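PDB 2Q09: imidazolonepropionase from Unidentified, which catalyses the hydrolytic cleavage of a carbon-nitrogen bond in imidazolone-5-propanoate to give N-formimidoyl-L-glutamate, the third step of histidine degradation. Local coordinates for residues I76-R81 with F120-P125; V138-G143 with R156-L161; P288-F293 with S315-P320. All coordinates share one frame; numbering follows the deposited sequence.

Interaction 1 of 3, residues I76-R81 with F120-P125. With DI6 (3-[(4S)-2,5-dioxoimidazolidin-4-yl]propanoic acid), chain C.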
loop_
_atom_site.group_PDB
_atom_site.type_symbol
_atom_site.label_atom_id
_atom_site.label_comp_id
_atom_site.label_asym_id
_atom_site.label_seq_id
_atom_site.Cartn_x
_atom_site.Cartn_y
_atom_site.Cartn_z
ATOM N N ILE A 76 -10.079 -5.790 0.779
ATOM C CA ILE A 76 -11.221 -6.337 1.511
ATOM C C ILE A 76 -12.516 -5.870 0.845
ATOM O O ILE A 76 -12.798 -4.665 0.796
ATOM C CB ILE A 76 -11.227 -5.870 2.981
ATOM C CG1 ILE A 76 -10.156 -6.636 3.769
ATOM C CG2 ILE A 76 -12.623 -6.080 3.602
ATOM C CD1 ILE A 76 -10.073 -6.220 5.253
ATOM N N PHE A 77 -13.299 -6.813 0.337
ATOM C CA PHE A 77 -14.549 -6.454 -0.315
ATOM C C PHE A 77 -15.306 -7.703 -0.723
ATOM O O PHE A 77 -14.719 -8.789 -0.822
ATOM C CB PHE A 77 -14.266 -5.601 -1.561
ATOM C CG PHE A 77 -13.473 -6.324 -2.620
ATOM C CD1 PHE A 77 -14.105 -7.178 -3.509
ATOM C CD2 PHE A 77 -12.092 -6.179 -2.703
ATOM C CE1 PHE A 77 -13.387 -7.888 -4.462
ATOM C CE2 PHE A 77 -11.350 -6.884 -3.652
ATOM C CZ PHE A 77 -12.002 -7.742 -4.540
ATOM N N ALA A 78 -16.607 -7.536 -0.942
ATOM C CA ALA A 78 -17.458 -8.637 -1.385
ATOM C C ALA A 78 -18.032 -8.280 -2.750
ATOM O O ALA A 78 -17.862 -7.157 -3.225
ATOM C CB ALA A 78 -18.599 -8.873 -0.384
ATOM N N GLY A 79 -18.712 -9.235 -3.375
ATOM C CA GLY A 79 -19.311 -8.989 -4.672
ATOM C C GLY A 79 -18.322 -9.013 -5.822
ATOM O O GLY A 79 -17.114 -9.222 -5.629
ATOM N N SER A 80 -18.836 -8.795 -7.030
ATOM C CA SER A 80 -18.002 -8.779 -8.225
ATOM C C SER A 80 -18.545 -7.767 -9.232
ATOM O O SER A 80 -19.751 -7.723 -9.502
ATOM C CB SER A 80 -17.970 -10.171 -8.867
ATOM O OG SER A 80 -17.140 -10.182 -10.020
ATOM N N ARG A 81 -17.646 -6.964 -9.794
ATOM C CA ARG A 81 -18.027 -5.960 -10.775
ATOM C C ARG A 81 -17.723 -6.478 -12.185
ATOM O O ARG A 81 -17.789 -5.726 -13.159
ATOM C CB ARG A 81 -17.239 -4.676 -10.515
ATOM C CG ARG A 81 -17.314 -4.193 -9.057
ATOM C CD ARG A 81 -18.358 -3.129 -8.858
ATOM N NE ARG A 81 -17.829 -1.820 -9.231
ATOM C CZ ARG A 81 -17.001 -1.061 -8.519
ATOM N NH1 ARG A 81 -16.572 -1.459 -7.338
ATOM N NH2 ARG A 81 -16.612 0.119 -9.002
ATOM N N PHE A 120 -13.516 -12.007 5.545
ATOM C CA PHE A 120 -12.234 -12.580 5.937
ATOM C C PHE A 120 -11.873 -13.731 5.001
ATOM O O PHE A 120 -10.756 -13.803 4.487
ATOM C CB PHE A 120 -12.316 -13.091 7.378
ATOM C CG PHE A 120 -11.087 -13.818 7.841
ATOM C CD1 PHE A 120 -9.932 -13.121 8.184
ATOM C CD2 PHE A 120 -11.076 -15.208 7.913
ATOM C CE1 PHE A 120 -8.785 -13.800 8.599
ATOM C CE2 PHE A 120 -9.939 -15.895 8.326
ATOM C CZ PHE A 120 -8.787 -15.188 8.667
ATOM N N GLU A 121 -12.830 -14.631 4.788
ATOM C CA GLU A 121 -12.626 -15.777 3.913
ATOM C C GLU A 121 -12.385 -15.341 2.463
ATOM O O GLU A 121 -11.641 -15.991 1.733
ATOM C CB GLU A 121 -13.839 -16.714 3.973
ATOM C CG GLU A 121 -14.095 -17.348 5.335
ATOM C CD GLU A 121 -12.961 -18.250 5.797
ATOM O OE1 GLU A 121 -12.360 -18.938 4.945
ATOM O OE2 GLU A 121 -12.676 -18.286 7.011
ATOM N N LEU A 122 -13.033 -14.259 2.045
ATOM C CA LEU A 122 -12.867 -13.748 0.685
ATOM C C LEU A 122 -11.500 -13.090 0.497
ATOM O O LEU A 122 -10.919 -13.129 -0.593
ATOM C CB LEU A 122 -13.956 -12.725 0.363
ATOM C CG LEU A 122 -15.353 -13.274 0.072
ATOM C CD1 LEU A 122 -16.352 -12.136 0.031
ATOM C CD2 LEU A 122 -15.328 -14.030 -1.260
ATOM N N ALA A 123 -10.993 -12.489 1.563
ATOM C CA ALA A 123 -9.708 -11.800 1.510
ATOM C C ALA A 123 -8.484 -12.699 1.670
ATOM O O ALA A 123 -7.404 -12.351 1.185
ATOM C CB ALA A 123 -9.672 -10.680 2.567
ATOM N N LEU A 124 -8.636 -13.826 2.367
ATOM C CA LEU A 124 -7.510 -14.738 2.578
ATOM C C LEU A 124 -6.712 -15.055 1.306
ATOM O O LEU A 124 -5.519 -14.788 1.242
ATOM C CB LEU A 124 -7.981 -16.056 3.212
ATOM C CG LEU A 124 -8.290 -16.029 4.707
ATOM C CD1 LEU A 124 -8.807 -17.397 5.166
ATOM C CD2 LEU A 124 -7.025 -15.653 5.470
ATOM N N PRO A 125 -7.362 -15.636 0.283
ATOM C CA PRO A 125 -6.668 -15.976 -0.968
ATOM C C PRO A 125 -5.995 -14.790 -1.653
ATOM O O PRO A 125 -4.986 -14.959 -2.340
ATOM C CB PRO A 125 -7.777 -16.586 -1.822
ATOM C CG PRO A 125 -8.994 -15.868 -1.333
ATOM C CD PRO A 125 -8.804 -15.900 0.158
HETATM N N1 DI6 C . -10.262 5.839 -6.770
HETATM C C2 DI6 C . -10.242 4.639 -7.389
HETATM O O2 DI6 C . -9.785 4.387 -8.490
HETATM C C3 DI6 C . -10.904 3.644 -6.404
HETATM N N4 DI6 C . -11.250 4.519 -5.262
HETATM C C5 DI6 C . -10.837 5.766 -5.561
HETATM O O5 DI6 C . -10.963 6.723 -4.810
HETATM C C6 DI6 C . -12.130 2.994 -7.030
HETATM C C7 DI6 C . -12.820 2.002 -6.091
HETATM C C8 DI6 C . -14.061 1.312 -6.677
HETATM O O9 DI6 C . -14.471 0.285 -6.101
HETATM O O10 DI6 C . -14.629 1.775 -7.699
#

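Interaction 2 of 3, residues V138-G143 with R156-L161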
loop_
_atom_site.group_PDB
_atom_site.type_symbol
_atom_site.label_atom_id
_atom_site.label_comp_id
_atom_site.label_asym_id
_atom_site.label_seq_id
_atom_site.Cartn_x
_atom_site.Cartn_y
_atom_site.Cartn_z
ATOM N N VAL A 138 1.312 -5.009 4.239
ATOM C CA VAL A 138 0.287 -4.531 3.320
ATOM C C VAL A 138 -0.646 -3.565 4.041
ATOM O O VAL A 138 -0.958 -3.754 5.213
ATOM C CB VAL A 138 -0.548 -5.707 2.728
ATOM C CG1 VAL A 138 -1.231 -6.499 3.854
ATOM C CG2 VAL A 138 -1.599 -5.171 1.764
ATOM N N GLU A 139 -1.059 -2.513 3.341
ATOM C CA GLU A 139 -1.985 -1.532 3.894
ATOM C C GLU A 139 -3.365 -1.864 3.322
ATOM O O GLU A 139 -3.507 -2.068 2.108
ATOM C CB GLU A 139 -1.586 -0.119 3.468
ATOM C CG GLU A 139 -2.452 0.990 4.090
ATOM C CD GLU A 139 -3.431 1.614 3.100
ATOM O OE1 GLU A 139 -3.755 0.973 2.069
ATOM O OE2 GLU A 139 -3.884 2.750 3.361
ATOM N N ILE A 140 -4.370 -1.929 4.191
ATOM C CA ILE A 140 -5.729 -2.244 3.769
ATOM C C ILE A 140 -6.690 -1.157 4.239
ATOM O O ILE A 140 -6.710 -0.794 5.419
ATOM C CB ILE A 140 -6.172 -3.614 4.324
ATOM C CG1 ILE A 140 -5.204 -4.701 3.845
ATOM C CG2 ILE A 140 -7.597 -3.931 3.863
ATOM C CD1 ILE A 140 -5.499 -6.096 4.415
ATOM N N LYS A 141 -7.485 -0.639 3.312
ATOM C CA LYS A 141 -8.435 0.419 3.632
ATOM C C LYS A 141 -9.852 -0.101 3.828
ATOM O O LYS A 141 -10.184 -1.215 3.408
ATOM C CB LYS A 141 -8.460 1.451 2.504
ATOM C CG LYS A 141 -7.084 1.945 2.071
ATOM C CD LYS A 141 -7.171 2.710 0.759
ATOM C CE LYS A 141 -5.779 3.073 0.243
ATOM N NZ LYS A 141 -5.035 3.895 1.247
ATOM N N SER A 142 -10.676 0.702 4.495
ATOM C CA SER A 142 -12.082 0.365 4.673
ATOM C C SER A 142 -12.675 1.095 3.464
ATOM O O SER A 142 -12.079 1.067 2.391
ATOM C CB SER A 142 -12.617 0.923 6.003
ATOM O OG SER A 142 -12.457 2.331 6.100
ATOM N N GLY A 143 -13.828 1.736 3.601
ATOM C CA GLY A 143 -14.361 2.466 2.463
ATOM C C GLY A 143 -15.456 1.826 1.627
ATOM O O GLY A 143 -15.980 2.462 0.714
ATOM N N ARG A 156 -11.798 -4.578 11.277
ATOM C CA ARG A 156 -11.620 -5.765 12.105
ATOM C C ARG A 156 -11.144 -6.936 11.254
ATOM O O ARG A 156 -10.320 -7.725 11.692
ATOM C CB ARG A 156 -12.923 -6.130 12.829
ATOM C CG ARG A 156 -13.220 -5.222 14.025
ATOM C CD ARG A 156 -14.264 -5.842 14.954
ATOM N NE ARG A 156 -15.588 -5.889 14.344
ATOM C CZ ARG A 156 -16.438 -4.872 14.321
ATOM N NH1 ARG A 156 -16.118 -3.715 14.880
ATOM N NH2 ARG A 156 -17.612 -5.017 13.731
ATOM N N VAL A 157 -11.680 -7.064 10.043
ATOM C CA VAL A 157 -11.257 -8.148 9.164
ATOM C C VAL A 157 -9.772 -7.955 8.839
ATOM O O VAL A 157 -9.015 -8.923 8.773
ATOM C CB VAL A 157 -12.058 -8.162 7.839
ATOM C CG1 VAL A 157 -11.411 -9.133 6.841
ATOM C CG2 VAL A 157 -13.498 -8.589 8.102
ATOM N N ALA A 158 -9.369 -6.705 8.633
ATOM C CA ALA A 158 -7.974 -6.408 8.325
ATOM C C ALA A 158 -7.074 -6.876 9.479
ATOM O O ALA A 158 -6.068 -7.548 9.253
ATOM C CB ALA A 158 -7.797 -4.916 8.072
ATOM N N ARG A 159 -7.441 -6.527 10.709
ATOM C CA ARG A 159 -6.668 -6.958 11.873
ATOM C C ARG A 159 -6.632 -8.484 11.919
ATOM O O ARG A 159 -5.602 -9.064 12.252
ATOM C CB ARG A 159 -7.296 -6.450 13.179
ATOM C CG ARG A 159 -7.220 -4.948 13.406
ATOM C CD ARG A 159 -5.781 -4.421 13.508
ATOM N NE ARG A 159 -5.785 -3.014 13.908
ATOM C CZ ARG A 159 -4.834 -2.132 13.610
ATOM N NH1 ARG A 159 -3.774 -2.494 12.898
ATOM N NH2 ARG A 159 -4.953 -0.873 14.019
ATOM N N ARG A 160 -7.760 -9.126 11.615
ATOM C CA ARG A 160 -7.831 -10.593 11.622
ATOM C C ARG A 160 -6.846 -11.207 10.637
ATOM O O ARG A 160 -6.214 -12.227 10.919
ATOM C CB ARG A 160 -9.241 -11.079 11.262
ATOM C CG ARG A 160 -10.092 -11.431 12.453
ATOM C CD ARG A 160 -11.535 -11.738 12.041
ATOM N NE ARG A 160 -11.751 -13.118 11.622
ATOM C CZ ARG A 160 -12.940 -13.581 11.235
ATOM N NH1 ARG A 160 -13.999 -12.777 11.212
ATOM N NH2 ARG A 160 -13.075 -14.852 10.882
ATOM N N LEU A 161 -6.723 -10.592 9.464
ATOM C CA LEU A 161 -5.808 -11.094 8.448
ATOM C C LEU A 161 -4.372 -11.016 8.948
ATOM O O LEU A 161 -3.587 -11.944 8.743
ATOM C CB LEU A 161 -5.968 -10.291 7.154
ATOM C CG LEU A 161 -7.333 -10.474 6.476
ATOM C CD1 LEU A 161 -7.544 -9.407 5.414
ATOM C CD2 LEU A 161 -7.401 -11.875 5.866
#

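Interaction 3 of 3, residues P288-F293 with S315-P320. With FE (Fe (III) ion), chain B; DI6 (3-[(4S)-2,5-dioxoimidazolidin-4-yl]propanoic acid), chain C.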
loop_
_atom_site.group_PDB
_atom_site.type_symbol
_atom_site.label_atom_id
_atom_site.label_comp_id
_atom_site.label_asym_id
_atom_site.label_seq_id
_atom_site.Cartn_x
_atom_site.Cartn_y
_atom_site.Cartn_z
ATOM N N PRO A 288 -0.182 2.820 -10.920
ATOM C CA PRO A 288 -0.187 2.515 -12.355
ATOM C C PRO A 288 -1.283 1.571 -12.841
ATOM O O PRO A 288 -1.762 1.697 -13.965
ATOM C CB PRO A 288 1.212 1.948 -12.590
ATOM C CG PRO A 288 1.486 1.228 -11.298
ATOM C CD PRO A 288 1.006 2.238 -10.266
ATOM N N THR A 289 -1.675 0.624 -12.000
ATOM C CA THR A 289 -2.700 -0.343 -12.383
ATOM C C THR A 289 -4.067 0.293 -12.611
ATOM O O THR A 289 -4.782 -0.084 -13.541
ATOM C CB THR A 289 -2.814 -1.465 -11.335
ATOM O OG1 THR A 289 -1.538 -2.103 -11.199
ATOM C CG2 THR A 289 -3.834 -2.506 -11.775
ATOM N N ALA A 290 -4.426 1.260 -11.768
ATOM C CA ALA A 290 -5.704 1.952 -11.913
ATOM C C ALA A 290 -5.648 2.807 -13.183
ATOM O O ALA A 290 -6.649 2.979 -13.887
ATOM C CB ALA A 290 -5.972 2.841 -10.687
ATOM N N PHE A 291 -4.471 3.352 -13.458
ATOM C CA PHE A 291 -4.254 4.186 -14.635
ATOM C C PHE A 291 -4.483 3.315 -15.882
ATOM O O PHE A 291 -5.134 3.733 -16.853
ATOM C CB PHE A 291 -2.818 4.709 -14.614
ATOM C CG PHE A 291 -2.438 5.506 -15.828
ATOM C CD1 PHE A 291 -2.749 6.857 -15.913
ATOM C CD2 PHE A 291 -1.786 4.898 -16.893
ATOM C CE1 PHE A 291 -2.422 7.594 -17.041
ATOM C CE2 PHE A 291 -1.448 5.630 -18.037
ATOM C CZ PHE A 291 -1.770 6.982 -18.108
ATOM N N TYR A 292 -3.925 2.110 -15.847
ATOM C CA TYR A 292 -4.062 1.140 -16.936
ATOM C C TYR A 292 -5.527 0.734 -17.178
ATOM O O TYR A 292 -6.076 0.894 -18.276
ATOM C CB TYR A 292 -3.245 -0.120 -16.604
ATOM C CG TYR A 292 -3.791 -1.400 -17.203
ATOM C CD1 TYR A 292 -3.555 -1.730 -18.543
ATOM C CD2 TYR A 292 -4.572 -2.266 -16.434
ATOM C CE1 TYR A 292 -4.089 -2.899 -19.103
ATOM C CE2 TYR A 292 -5.116 -3.430 -16.981
ATOM C CZ TYR A 292 -4.874 -3.740 -18.309
ATOM O OH TYR A 292 -5.424 -4.880 -18.849
ATOM N N PHE A 293 -6.147 0.201 -16.129
ATOM C CA PHE A 293 -7.513 -0.293 -16.213
ATOM C C PHE A 293 -8.553 0.756 -16.581
ATOM O O PHE A 293 -9.505 0.464 -17.322
ATOM C CB PHE A 293 -7.898 -0.975 -14.899
ATOM C CG PHE A 293 -9.022 -1.955 -15.041
ATOM C CD1 PHE A 293 -8.895 -3.064 -15.882
ATOM C CD2 PHE A 293 -10.208 -1.776 -14.337
ATOM C CE1 PHE A 293 -9.942 -3.970 -16.029
ATOM C CE2 PHE A 293 -11.259 -2.674 -14.475
ATOM C CZ PHE A 293 -11.122 -3.779 -15.322
ATOM N N SER A 315 2.274 1.181 -5.704
ATOM C CA SER A 315 1.364 0.242 -5.057
ATOM C C SER A 315 0.354 -0.334 -6.051
ATOM O O SER A 315 0.119 0.249 -7.104
ATOM C CB SER A 315 0.631 0.942 -3.906
ATOM O OG SER A 315 -0.192 0.019 -3.204
ATOM N N SER A 316 -0.250 -1.463 -5.692
ATOM C CA SER A 316 -1.216 -2.155 -6.546
ATOM C C SER A 316 -2.623 -1.555 -6.587
ATOM O O SER A 316 -3.359 -1.747 -7.565
ATOM C CB SER A 316 -1.331 -3.616 -6.102
ATOM O OG SER A 316 -1.904 -3.692 -4.799
ATOM N N ASP A 317 -2.991 -0.831 -5.532
ATOM C CA ASP A 317 -4.323 -0.231 -5.432
ATOM C C ASP A 317 -5.398 -1.297 -5.640
ATOM O O ASP A 317 -6.475 -1.006 -6.157
ATOM C CB ASP A 317 -4.503 0.901 -6.458
ATOM C CG ASP A 317 -5.803 1.676 -6.258
ATOM O OD1 ASP A 317 -6.235 1.805 -5.090
ATOM O OD2 ASP A 317 -6.383 2.172 -7.255
ATOM N N ILE A 318 -5.107 -2.530 -5.232
ATOM C CA ILE A 318 -6.070 -3.630 -5.390
ATOM C C ILE A 318 -7.476 -3.205 -4.979
ATOM O O ILE A 318 -7.700 -2.845 -3.824
ATOM C CB ILE A 318 -5.706 -4.858 -4.526
ATOM C CG1 ILE A 318 -4.366 -5.441 -4.964
ATOM C CG2 ILE A 318 -6.814 -5.930 -4.642
ATOM C CD1 ILE A 318 -3.872 -6.562 -4.053
ATOM N N ASN A 319 -8.414 -3.247 -5.916
ATOM C CA ASN A 319 -9.790 -2.879 -5.618
ATOM C C ASN A 319 -10.677 -3.405 -6.740
ATOM O O ASN A 319 -10.268 -3.448 -7.915
ATOM C CB ASN A 319 -9.918 -1.360 -5.436
ATOM C CG ASN A 319 -9.995 -0.615 -6.743
ATOM O OD1 ASN A 319 -11.018 -0.656 -7.444
ATOM N ND2 ASN A 319 -8.913 0.078 -7.085
ATOM N N PRO A 320 -11.908 -3.809 -6.387
ATOM C CA PRO A 320 -12.878 -4.361 -7.336
ATOM C C PRO A 320 -13.355 -3.451 -8.455
ATOM O O PRO A 320 -13.894 -3.933 -9.454
ATOM C CB PRO A 320 -14.023 -4.803 -6.428
ATOM C CG PRO A 320 -14.034 -3.734 -5.400
ATOM C CD PRO A 320 -12.546 -3.578 -5.078
HETATM FE FE FE B . -7.360 3.378 -3.852
HETATM N N1 DI6 C . -10.262 5.839 -6.770
HETATM C C2 DI6 C . -10.242 4.639 -7.389
HETATM O O2 DI6 C . -9.785 4.387 -8.490
HETATM C C3 DI6 C . -10.904 3.644 -6.404
HETATM N N4 DI6 C . -11.250 4.519 -5.262
HETATM C C5 DI6 C . -10.837 5.766 -5.561
HETATM O O5 DI6 C . -10.963 6.723 -4.810
HETATM C C6 DI6 C . -12.130 2.994 -7.030
HETATM C C7 DI6 C . -12.820 2.002 -6.091
HETATM C C8 DI6 C . -14.061 1.312 -6.677
HETATM O O9 DI6 C . -14.471 0.285 -6.101
HETATM O O10 DI6 C . -14.629 1.775 -7.699
HETATM O O HOH W 1 -1.788 0.556 -9.045
HETATM O O HOH W 2 -7.985 3.904 -6.152
#

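Interaction 1 of 3, residues I76-R81 with F120-P125
I76 and A78 meet A123 and L122 on the flank of helix 116-133 in this TIM-barrel amidohydrolase; their loop follows strand 63-73 and the iron ligands H72 and H74. The inner half is buried. CG1 of I76 lies 4.2 Å from CB of A123, a side chain so short that the CA atoms of I76 and A123 come within 5.7 Å. V157 of helix 148-164 packs on the same isoleucine. The outer half faces solvent, yet L122 still packs one branch against the loop. CD1 of L122 is 3.8 Å from O of F77 and 4.0 Å from CB of A78; a CG beside the backbone N (chi1 -76°) aims the branch there. Two backbone groups of the loop bond outside the contact: O of F77 accepts from NH1 of R126, and N of A78 pairs with OG1 of T111. Past G79 the chain leaves the helix, and R81, bent at chi2 and chi3, turns its guanidinium edge to the inhibitor's carboxylate. A leucine in place of R81 would probably leave that carboxylate without its charged mate and OG1 of T107 without its NH1 partner. The grip is two-armed and nearly straight: R81 NH1 to DI6 O9 is 3.0 Å (168°), and R81 NH2 to DI6 O10 is 2.9 Å (171°).

Interaction 2 of 3, residues V138-G143 with R156-L161
Between the segments the interaction is apolar and falls on one strand residue, I140, whose side chain is directed at the helix and meets A158 and L161, one turn apart. Its CB lies 4.3 Å from CB of A158, the pair at which the backbones approach most closely, with 6.6 Å between the CA atoms of I140 and A158. Farther out, CD1 of I140 touches CD1 of L161 at 4.0 Å, methyl against methyl, the two side chains crossing at about a right angle. An extended chi2 (176°) carries the I140 methyl that far along the helix. I76 and V169 also pack on I140, while F120 and A123 of helix 116-133 cover L161. This is the strand-to-helix packing of a beta-alpha-beta unit of the TIM barrel, in which helix 148-164 links strand 135-141 to its parallel neighbour 168-176.

On the strand, K141 points away from the helix, and its NZ forms a salt bridge to OE2 of E139, two residues earlier, at 2.7 Å, taking the syn lone pair of the carboxylate. Both groups have further partners: K240 and T172 for E139, D212 for K141, a buried network in which the opposite charges probably stabilise one another. The helix has salt bridges of its own: R156 to E116 and R160 to D117. Backbone bonds fix the strand itself, V138 and I140 pairing with strand 168-176 and E139 with D70.

Interaction 3 of 3, residues P288-F293 with S315-P320
The carboxylate of D317 touches A290 of helix 288-293 through OD2, which lies 3.5 Å from the alanine CB, and divides its work between its two oxygens. OD1 binds the iron(III) ion at 2.3 Å; OD2 accepts a hydrogen bond from water 2 at 2.6 Å, and that water is itself 2.4 Å from the iron. The second flat group, the amide of N319, donates from ND2 to O of D317 at 2.8 Å. The donor lies almost in line with that carbonyl (170°), but the acceptor is tilted 27° out of the amide plane. OD1 of N319 accepts from N of T322 and rests 3.5 Å from C7 of the inhibitor. On the helix, the Y292 ring has O of T289 at its edge.

The rest is helix against loop backbone. CB of T289 packs 3.8 Å from O of S316, and water 1 bridges N of T289 to O of S315. Both serine hydroxyls turn to D70. With H72, H74 and H242 completing the iron ligands, this is the mononuclear metal site of the amidohydrolase TIM barrel; water 2 is positioned in a way consistent with a hydrolytic nucleophile.

In the fold
From the N terminus, interaction 1 closes the excursion that follows strand 63-73, folding its helices back so that 116-133 meets the loop of 76-81. Interaction 2 then opens on the next strand and closes after a short turn into helix 148-164; interaction 3 comes much later: helix 288-293 comes first, and after helix 302-307 and strand 312-314 the loop 315-320 returns to it. The three run in series, none nested or crossed. Interactions 1 and 2 share an apolar layer: I76 CD1 is 3.6 Å from V157 CG1. Interactions 1 and 3 meet where F77 and R81 pack on P320, and both reach the inhibitor. Interactions 2 and 3 do not touch, their nearest atoms being about 6 Å apart.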